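Pseudopodium-enriched atypical kinase 1 (PDB 6BHC) is a pseudokinase with a protein kinase fold that probably works in signalling by assembling partners rather than by catalysis, and that forms dimers. Local coordinates at residues V72-S77 / V88-S93; F124-P129 / H145-T150; N380-K385 / A418-L423. The protein carries 1 engineered substitution. All blocks are in the same frame, centred on the assembly; numbering follows the deposited sequence.

Interaction 1 (V72-S77 / V88-S93); sequences VYYTAS and VKICKS
V72 and I90 form one hydrogen-bonded antiparallel pair and Y74 and V88 the next, with the non-hydrogen-bonded pair of Y73 and K89 between them. Each outer pair is closed by two backbone bonds, among them I90 N to V72 O at 2.9 Å and the nearly straight V88 N to Y74 O at 2.7 Å.

On one face Y73 and K89 lie side by side. K89 CG is anti to the backbone N (chi1 -179°) and the chain beyond is fully extended, which runs its methylenes alongside the phenol: CB is 3.6 Å from Y73 CE1, and CD is 3.3 Å from Y73 OH. The two polar ends converge on Q118, bound by Y73 OH and K89 NZ, and K89 NZ also bridges to D70. A phenylalanine in place of Y73 would probably keep the ring beside the lysine but leave Q118 NE2 without its phenol mate.

On the opposite face the contacts across the strands are apolar: V72 CG1 to I90 CB (3.8 Å), A76 CB to V88 CG2 (3.7 Å), and Y74 CD1 near I90 CD1, with Y74 OH bonded to L132 O.

K89, in an A-V-K sequence on this strand, probably corresponds to the VAIK lysine of protein kinases. Strands 57-59 and 66-67 pair with strand 71-78 along its other edge, while strand 85-91 pairs onward with strand 143-150, putting V88 on V147 and I149.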
loop_
_atom_site.group_PDB
_atom_site.type_symbol
_atom_site.label_atom_id
_atom_site.label_comp_id
_atom_site.label_asym_id
_atom_site.label_seq_id
_atom_site.Cartn_x
_atom_site.Cartn_y
_atom_site.Cartn_z
ATOM N N VAL A 72 23.409 24.184 24.143
ATOM C CA VAL A 72 23.961 24.279 22.800
ATOM C C VAL A 72 24.211 22.862 22.301
ATOM O O VAL A 72 24.517 21.956 23.084
ATOM C CB VAL A 72 25.252 25.135 22.773
ATOM C CG1 VAL A 72 26.386 24.438 23.517
ATOM C CG2 VAL A 72 25.652 25.467 21.351
ATOM N N TYR A 73 24.053 22.665 20.995
ATOM C CA TYR A 73 24.129 21.343 20.388
ATOM C C TYR A 73 25.275 21.270 19.391
ATOM O O TYR A 73 25.511 22.214 18.629
ATOM C CB TYR A 73 22.824 20.981 19.676
ATOM C CG TYR A 73 21.680 20.655 20.603
ATOM C CD1 TYR A 73 21.485 19.359 21.067
ATOM C CD2 TYR A 73 20.785 21.638 21.006
ATOM C CE1 TYR A 73 20.432 19.054 21.908
ATOM C CE2 TYR A 73 19.731 21.343 21.847
ATOM C CZ TYR A 73 19.560 20.050 22.296
ATOM O OH TYR A 73 18.513 19.751 23.134
ATOM N N TYR A 74 25.971 20.135 19.389
ATOM C CA TYR A 74 27.042 19.870 18.440
ATOM C C TYR A 74 26.907 18.446 17.924
ATOM O O TYR A 74 26.757 17.511 18.716
ATOM C CB TYR A 74 28.422 20.057 19.082
ATOM C CG TYR A 74 28.780 21.488 19.408
ATOM C CD1 TYR A 74 28.442 22.048 20.632
ATOM C CD2 TYR A 74 29.472 22.275 18.496
ATOM C CE1 TYR A 74 28.773 23.356 20.936
ATOM C CE2 TYR A 74 29.810 23.581 18.790
ATOM C CZ TYR A 74 29.457 24.117 20.011
ATOM O OH TYR A 74 29.789 25.418 20.309
ATOM N N THR A 75 26.955 18.285 16.606
ATOM C CA THR A 75 27.020 16.952 16.027
ATOM C C THR A 75 28.368 16.321 16.350
ATOM O O THR A 75 29.409 16.981 16.292
ATOM C CB THR A 75 26.813 17.009 14.515
ATOM O OG1 THR A 75 27.859 17.784 13.917
ATOM C CG2 THR A 75 25.474 17.648 14.189
ATOM N N ALA A 76 28.349 15.038 16.701
ATOM C CA ALA A 76 29.555 14.365 17.154
ATOM C C ALA A 76 29.585 12.934 16.640
ATOM O O ALA A 76 28.550 12.333 16.339
ATOM C CB ALA A 76 29.664 14.372 18.683
ATOM N N SER A 77 30.799 12.398 16.550
ATOM C CA SER A 77 31.040 11.003 16.202
ATOM C C SER A 77 31.482 10.276 17.467
ATOM O O SER A 77 32.583 10.516 17.974
ATOM C CB SER A 77 32.094 10.891 15.102
ATOM O OG SER A 77 32.504 9.548 14.917
ATOM N N VAL A 88 25.739 16.265 20.871
ATOM C CA VAL A 88 26.222 16.588 22.207
ATOM C C VAL A 88 25.466 17.814 22.698
ATOM O O VAL A 88 25.542 18.888 22.088
ATOM C CB VAL A 88 27.739 16.830 22.213
ATOM C CG1 VAL A 88 28.170 17.428 23.536
ATOM C CG2 VAL A 88 28.481 15.530 21.945
ATOM N N LYS A 89 24.731 17.655 23.794
ATOM C CA LYS A 89 23.927 18.726 24.371
ATOM C C LYS A 89 24.640 19.248 25.615
ATOM O O LYS A 89 24.736 18.542 26.625
ATOM C CB LYS A 89 22.523 18.222 24.701
ATOM C CG LYS A 89 21.602 19.267 25.297
ATOM C CD LYS A 89 20.253 18.673 25.682
ATOM C CE LYS A 89 19.344 19.726 26.299
ATOM N NZ LYS A 89 18.000 19.180 26.643
ATOM N N ILE A 90 25.138 20.478 25.540
ATOM C CA ILE A 90 25.877 21.105 26.631
ATOM C C ILE A 90 24.944 22.100 27.310
ATOM O O ILE A 90 24.673 23.179 26.774
ATOM C CB ILE A 90 27.154 21.792 26.129
ATOM C CG1 ILE A 90 27.953 20.850 25.227
ATOM C CG2 ILE A 90 28.008 22.245 27.304
ATOM C CD1 ILE A 90 29.187 21.490 24.623
ATOM N N CYS A 91 24.466 21.749 28.500
ATOM C CA CYS A 91 23.438 22.522 29.178
ATOM C C CYS A 91 24.020 23.792 29.799
ATOM O O CYS A 91 25.220 23.897 30.064
ATOM C CB CYS A 91 22.756 21.664 30.244
ATOM S SG CYS A 91 22.043 20.138 29.582
ATOM N N LYS A 92 23.141 24.768 30.031
ATOM C CA LYS A 92 23.590 26.066 30.521
ATOM C C LYS A 92 23.774 26.086 32.033
ATOM O O LYS A 92 24.565 26.886 32.547
ATOM C CB LYS A 92 22.605 27.154 30.095
ATOM C CG LYS A 92 22.492 27.331 28.586
ATOM C CD LYS A 92 21.495 28.420 28.223
ATOM C CE LYS A 92 21.411 28.615 26.713
ATOM N NZ LYS A 92 20.410 29.660 26.345
ATOM N N SER A 93 23.067 25.228 32.758
ATOM C CA SER A 93 23.163 25.196 34.216
ATOM C C SER A 93 22.990 23.778 34.754
ATOM O O SER A 93 23.492 23.443 35.824
ATOM C CB SER A 93 22.122 26.128 34.840
ATOM O OG SER A 93 22.368 27.478 34.484
#

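Interaction 2 (F124-P129 / H145-T150); sequences FLAEVP and HVVVIT
F124 turns its ring over V147 because CG stands between the backbone N and the carbonyl carbon (chi1 58°), which brings the phenyl group in over the V147 side chain. With V147 CG1 anti to N (chi1 176°), CG1 is aimed at the ring and CG2 at A126: CG1 lies 3.7 Å from F124 CZ, and CG2 lies 4.0 Å from A126 CB. Between them V147 CB sits over the ring face in a CH-pi contact, 4.2 Å from the F124 centroid and displaced toward the rim. I149 extends this apolar patch, its CG1 reaching F124 CE1 at 4.1 Å.

On the reverse face, more open to solvent, L125 CD2 meets V146 CG2 at 3.7 Å. Four backbone bonds hold the strands in antiparallel register, two between F124 and V147 and two between A126 and H145; the shortest is V147 N to F124 O, 2.7 Å. The axes meet at 120°; the register takes V128 past this segment to a backbone bond with R143, although its CG2 still turns toward V147 CG2.

Strand 123-128 corresponds to beta4 of the kinase N-lobe and strand 143-150 to beta5. The latter is paired on its other side with strand 85-91, while F57 of strand 57-59 packs against F124 and I149, and the F124 ring also meets that of F49.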
loop_
_atom_site.group_PDB
_atom_site.type_symbol
_atom_site.label_atom_id
_atom_site.label_comp_id
_atom_site.label_asym_id
_atom_site.label_seq_id
_atom_site.Cartn_x
_atom_site.Cartn_y
_atom_site.Cartn_z
ATOM N N PHE A 124 26.588 13.079 31.481
ATOM C CA PHE A 124 27.766 13.075 32.342
ATOM C C PHE A 124 28.258 14.505 32.507
ATOM O O PHE A 124 27.847 15.414 31.779
ATOM C CB PHE A 124 28.875 12.180 31.775
ATOM C CG PHE A 124 29.321 12.565 30.390
ATOM C CD1 PHE A 124 28.675 12.057 29.275
ATOM C CD2 PHE A 124 30.388 13.429 30.205
ATOM C CE1 PHE A 124 29.083 12.409 28.000
ATOM C CE2 PHE A 124 30.802 13.784 28.933
ATOM C CZ PHE A 124 30.148 13.273 27.830
ATOM N N LEU A 125 29.145 14.693 33.481
ATOM C CA LEU A 125 29.830 15.960 33.683
ATOM C C LEU A 125 31.131 15.975 32.894
ATOM O O LEU A 125 31.778 14.941 32.707
ATOM C CB LEU A 125 30.124 16.191 35.166
ATOM C CG LEU A 125 28.932 16.255 36.122
ATOM C CD1 LEU A 125 29.411 16.357 37.562
ATOM C CD2 LEU A 125 28.028 17.426 35.771
ATOM N N ALA A 126 31.517 17.163 32.433
ATOM C CA ALA A 126 32.728 17.286 31.635
ATOM C C ALA A 126 33.197 18.732 31.640
ATOM O O ALA A 126 32.389 19.662 31.696
ATOM C CB ALA A 126 32.502 16.812 30.195
ATOM N N GLU A 127 34.516 18.906 31.572
ATOM C CA GLU A 127 35.119 20.225 31.418
ATOM C C GLU A 127 35.067 20.612 29.945
ATOM O O GLU A 127 35.717 19.982 29.106
ATOM C CB GLU A 127 36.553 20.226 31.939
ATOM C CG GLU A 127 36.675 19.987 33.435
ATOM C CD GLU A 127 38.116 19.970 33.907
ATOM O OE1 GLU A 127 39.023 19.889 33.053
ATOM O OE2 GLU A 127 38.343 20.042 35.132
ATOM N N VAL A 128 34.290 21.642 29.628
ATOM C CA VAL A 128 34.067 22.052 28.244
ATOM C C VAL A 128 34.814 23.357 27.991
ATOM O O VAL A 128 34.769 24.265 28.835
ATOM C CB VAL A 128 32.565 22.202 27.948
ATOM C CG1 VAL A 128 32.327 22.496 26.473
ATOM C CG2 VAL A 128 31.814 20.952 28.371
ATOM N N PRO A 129 35.518 23.492 26.866
ATOM C CA PRO A 129 36.168 24.771 26.554
ATOM C C PRO A 129 35.149 25.891 26.403
ATOM O O PRO A 129 34.055 25.694 25.871
ATOM C CB PRO A 129 36.891 24.490 25.233
ATOM C CG PRO A 129 37.058 23.007 25.196
ATOM C CD PRO A 129 35.856 22.444 25.888
ATOM N N HIS A 145 30.417 21.291 33.041
ATOM C CA HIS A 145 29.037 21.423 32.605
ATOM C C HIS A 145 28.406 20.045 32.467
ATOM O O HIS A 145 29.095 19.032 32.323
ATOM C CB HIS A 145 28.935 22.176 31.270
ATOM C CG HIS A 145 29.329 23.618 31.357
ATOM N ND1 HIS A 145 28.405 24.639 31.394
ATOM C CD2 HIS A 145 30.546 24.208 31.416
ATOM C CE1 HIS A 145 29.036 25.798 31.473
ATOM N NE2 HIS A 145 30.336 25.563 31.488
ATOM N N VAL A 146 27.077 20.024 32.514
ATOM C CA VAL A 146 26.320 18.798 32.285
ATOM C C VAL A 146 26.213 18.575 30.782
ATOM O O VAL A 146 25.702 19.430 30.052
ATOM C CB VAL A 146 24.931 18.873 32.932
ATOM C CG1 VAL A 146 24.139 17.606 32.633
ATOM C CG2 VAL A 146 25.054 19.090 34.432
ATOM N N VAL A 147 26.699 17.429 30.317
ATOM C CA VAL A 147 26.680 17.071 28.904
ATOM C C VAL A 147 25.685 15.939 28.709
ATOM O O VAL A 147 25.774 14.905 29.381
ATOM C CB VAL A 147 28.078 16.669 28.405
ATOM C CG1 VAL A 147 28.008 16.199 26.961
ATOM C CG2 VAL A 147 29.047 17.835 28.547
ATOM N N VAL A 148 24.740 16.134 27.796
ATOM C CA VAL A 148 23.713 15.148 27.487
ATOM C C VAL A 148 23.900 14.696 26.045
ATOM O O VAL A 148 24.223 15.505 25.169
ATOM C CB VAL A 148 22.297 15.719 27.711
ATOM C CG1 VAL A 148 21.239 14.649 27.490
ATOM C CG2 VAL A 148 22.182 16.311 29.109
ATOM N N ILE A 149 23.709 13.402 25.804
ATOM C CA ILE A 149 23.847 12.810 24.478
ATOM C C ILE A 149 22.464 12.403 23.990
ATOM O O ILE A 149 21.682 11.809 24.744
ATOM C CB ILE A 149 24.802 11.603 24.496
ATOM C CG1 ILE A 149 26.118 11.975 25.182
ATOM C CG2 ILE A 149 25.067 11.106 23.082
ATOM C CD1 ILE A 149 26.836 13.137 24.531
ATOM N N THR A 150 22.162 12.723 22.733
ATOM C CA THR A 150 20.890 12.362 22.124
ATOM C C THR A 150 21.131 11.855 20.711
ATOM O O THR A 150 22.089 12.258 20.045
ATOM C CB THR A 150 19.909 13.548 22.098
ATOM O OG1 THR A 150 18.711 13.166 21.411
ATOM C CG2 THR A 150 20.531 14.749 21.399
#

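Interaction 3 (N380-K385 / A418-L423); sequences NWLDIK and ATTDSL
L382 and L423 meet tip to tip in an apolar contact between the long helix 371-396 and the start of the last modelled helix, 420-430, among the helices of the C-terminal part of the chain. No hydrogen bond crosses it. From the L423 side, CD1 makes the contact, 3.7 Å from L382 CG and 3.9 Å from W381 CE3. It thus fits between the leucine and the six-membered ring of the indole, which the L423 side chain crosses at about a right angle. W381 CG is anti to its backbone N (chi1 -179°), a torsion that carries the indole to the L423 side of the helix; K385 CG, one turn on, rests over the centre of an indole face, 3.4 Å above its plane.

The two methyls of L382 cover the turn that leads into helix 420-430. CD1 lies 3.8 Å from T419 C and also near T420 CG2, while CD2 approaches A418 CB at 4.2 Å.

That turn is built by T419 at the N-cap. Its OG1 accepts from S422 N at 3.1 Å, so the side chain takes up an N-H of the first helical turn. T419 O in turn receives both L423 N and S422 OG, the two coming from the same face of its carbonyl plane, which probably steadies the first turn of the helix that carries L423.

Around the contact, helix 406-417 adds Y414 against L423 and L415 against K385. Away from it, D383 pairs with R21 of helix 16-39, and N380, D383 and I384 pack on V16 and I20 of the second subunit, placing helix 371-396 at the dimer interface.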
loop_
_atom_site.group_PDB
_atom_site.type_symbol
_atom_site.label_atom_id
_atom_site.label_comp_id
_atom_site.label_asym_id
_atom_site.label_seq_id
_atom_site.Cartn_x
_atom_site.Cartn_y
_atom_site.Cartn_z
ATOM N N ASN A 380 -21.043 10.675 6.811
ATOM C CA ASN A 380 -20.763 10.547 5.384
ATOM C C ASN A 380 -19.404 11.140 5.040
ATOM O O ASN A 380 -18.656 10.572 4.237
ATOM C CB ASN A 380 -21.865 11.218 4.565
ATOM C CG ASN A 380 -23.205 10.524 4.709
ATOM O OD1 ASN A 380 -23.281 9.375 5.148
ATOM N ND2 ASN A 380 -24.274 11.219 4.339
ATOM N N TRP A 381 -19.068 12.282 5.644
ATOM C CA TRP A 381 -17.754 12.875 5.418
ATOM C C TRP A 381 -16.642 11.947 5.894
ATOM O O TRP A 381 -15.621 11.794 5.216
ATOM C CB TRP A 381 -17.662 14.232 6.118
ATOM C CG TRP A 381 -16.350 14.925 5.909
ATOM C CD1 TRP A 381 -16.046 15.826 4.931
ATOM C CD2 TRP A 381 -15.162 14.768 6.693
ATOM N NE1 TRP A 381 -14.743 16.244 5.061
ATOM C CE2 TRP A 381 -14.179 15.607 6.135
ATOM C CE3 TRP A 381 -14.834 14.000 7.816
ATOM C CZ2 TRP A 381 -12.891 15.698 6.657
ATOM C CZ3 TRP A 381 -13.556 14.092 8.333
ATOM C CH2 TRP A 381 -12.600 14.934 7.754
ATOM N N LEU A 382 -16.830 11.312 7.054
ATOM C CA LEU A 382 -15.821 10.395 7.577
ATOM C C LEU A 382 -15.639 9.191 6.661
ATOM O O LEU A 382 -14.508 8.788 6.363
ATOM C CB LEU A 382 -16.206 9.937 8.984
ATOM C CG LEU A 382 -15.729 10.800 10.150
ATOM C CD1 LEU A 382 -16.314 10.298 11.460
ATOM C CD2 LEU A 382 -14.211 10.810 10.210
ATOM N N ASP A 383 -16.747 8.599 6.211
ATOM C CA ASP A 383 -16.660 7.398 5.385
ATOM C C ASP A 383 -15.942 7.676 4.070
ATOM O O ASP A 383 -15.160 6.846 3.593
ATOM C CB ASP A 383 -18.060 6.838 5.131
ATOM C CG ASP A 383 -18.756 6.404 6.410
ATOM O OD1 ASP A 383 -18.052 6.078 7.390
ATOM O OD2 ASP A 383 -20.005 6.385 6.436
ATOM N N ILE A 384 -16.183 8.847 3.476
ATOM C CA ILE A 384 -15.531 9.192 2.218
ATOM C C ILE A 384 -14.048 9.467 2.437
ATOM O O ILE A 384 -13.197 8.998 1.673
ATOM C CB ILE A 384 -16.240 10.391 1.564
ATOM C CG1 ILE A 384 -17.662 10.006 1.153
ATOM C CG2 ILE A 384 -15.450 10.898 0.367
ATOM C CD1 ILE A 384 -18.438 11.133 0.504
ATOM N N LYS A 385 -13.713 10.229 3.483
ATOM C CA LYS A 385 -12.315 10.556 3.742
ATOM C C LYS A 385 -11.510 9.317 4.112
ATOM O O LYS A 385 -10.350 9.183 3.707
ATOM C CB LYS A 385 -12.216 11.610 4.845
ATOM C CG LYS A 385 -12.723 12.981 4.434
ATOM C CD LYS A 385 -11.743 13.691 3.511
ATOM C CE LYS A 385 -10.453 14.031 4.242
ATOM N NZ LYS A 385 -9.511 14.814 3.394
ATOM N N ALA A 418 -11.109 9.595 14.904
ATOM C CA ALA A 418 -12.184 10.573 14.911
ATOM C C ALA A 418 -13.541 9.880 14.863
ATOM O O ALA A 418 -13.702 8.817 14.257
ATOM C CB ALA A 418 -12.044 11.535 13.730
ATOM N N THR A 419 -14.521 10.488 15.527
ATOM C CA THR A 419 -15.899 10.020 15.515
ATOM C C THR A 419 -16.809 11.187 15.170
ATOM O O THR A 419 -16.389 12.348 15.153
ATOM C CB THR A 419 -16.318 9.420 16.867
ATOM O OG1 THR A 419 -16.355 10.456 17.857
ATOM C CG2 THR A 419 -15.343 8.332 17.307
ATOM N N THR A 420 -18.077 10.871 14.896
ATOM C CA THR A 420 -19.046 11.929 14.645
ATOM C C THR A 420 -19.221 12.820 15.867
ATOM O O THR A 420 -19.452 14.026 15.728
ATOM C CB THR A 420 -20.389 11.332 14.224
ATOM O OG1 THR A 420 -20.898 10.502 15.274
ATOM C CG2 THR A 420 -20.229 10.501 12.957
ATOM N N ASP A 421 -19.096 12.250 17.068
ATOM C CA ASP A 421 -19.212 13.051 18.281
ATOM C C ASP A 421 -18.024 13.993 18.439
ATOM O O ASP A 421 -18.195 15.152 18.834
ATOM C CB ASP A 421 -19.340 12.140 19.500
ATOM C CG ASP A 421 -19.589 12.912 20.780
ATOM O OD1 ASP A 421 -20.760 13.246 21.055
ATOM O OD2 ASP A 421 -18.614 13.184 21.512
ATOM N N SER A 422 -16.814 13.517 18.134
ATOM C CA SER A 422 -15.637 14.372 18.255
ATOM C C SER A 422 -15.639 15.468 17.198
ATOM O O SER A 422 -15.212 16.597 17.466
ATOM C CB SER A 422 -14.361 13.537 18.152
ATOM O OG SER A 422 -14.091 13.182 16.808
ATOM N N LEU A 423 -16.108 15.155 15.987
ATOM C CA LEU A 423 -16.198 16.179 14.951
ATOM C C LEU A 423 -17.253 17.220 15.298
ATOM O O LEU A 423 -17.049 18.418 15.072
ATOM C CB LEU A 423 -16.507 15.536 13.599
ATOM C CG LEU A 423 -15.436 14.633 12.985
ATOM C CD1 LEU A 423 -15.858 14.195 11.595
ATOM C CD2 LEU A 423 -14.089 15.337 12.942
#

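In the fold
Interactions 1 and 2 belong to one sheet of the kinase N-lobe, their centres 7 Å apart. Strand 85-91 of interaction 1 lies beside strand 143-150 of interaction 2, joined by K89 N to V148 O (2.6 Å) and C91 N to V146 O (3.1 Å), both probable hydrogen bonds. V88 CG1 packs on V147 CG1 at 3.6 Å, making one apolar layer of the two contacts. Through K89, interaction 1 probably borders the unusual catalytic cleft. Interaction 3 lies across the chain's centre, its centre about 45 Å from that of interaction 1 and 49 Å from that of interaction 2, with its 380-385 segment on a helix that packs against the second subunit.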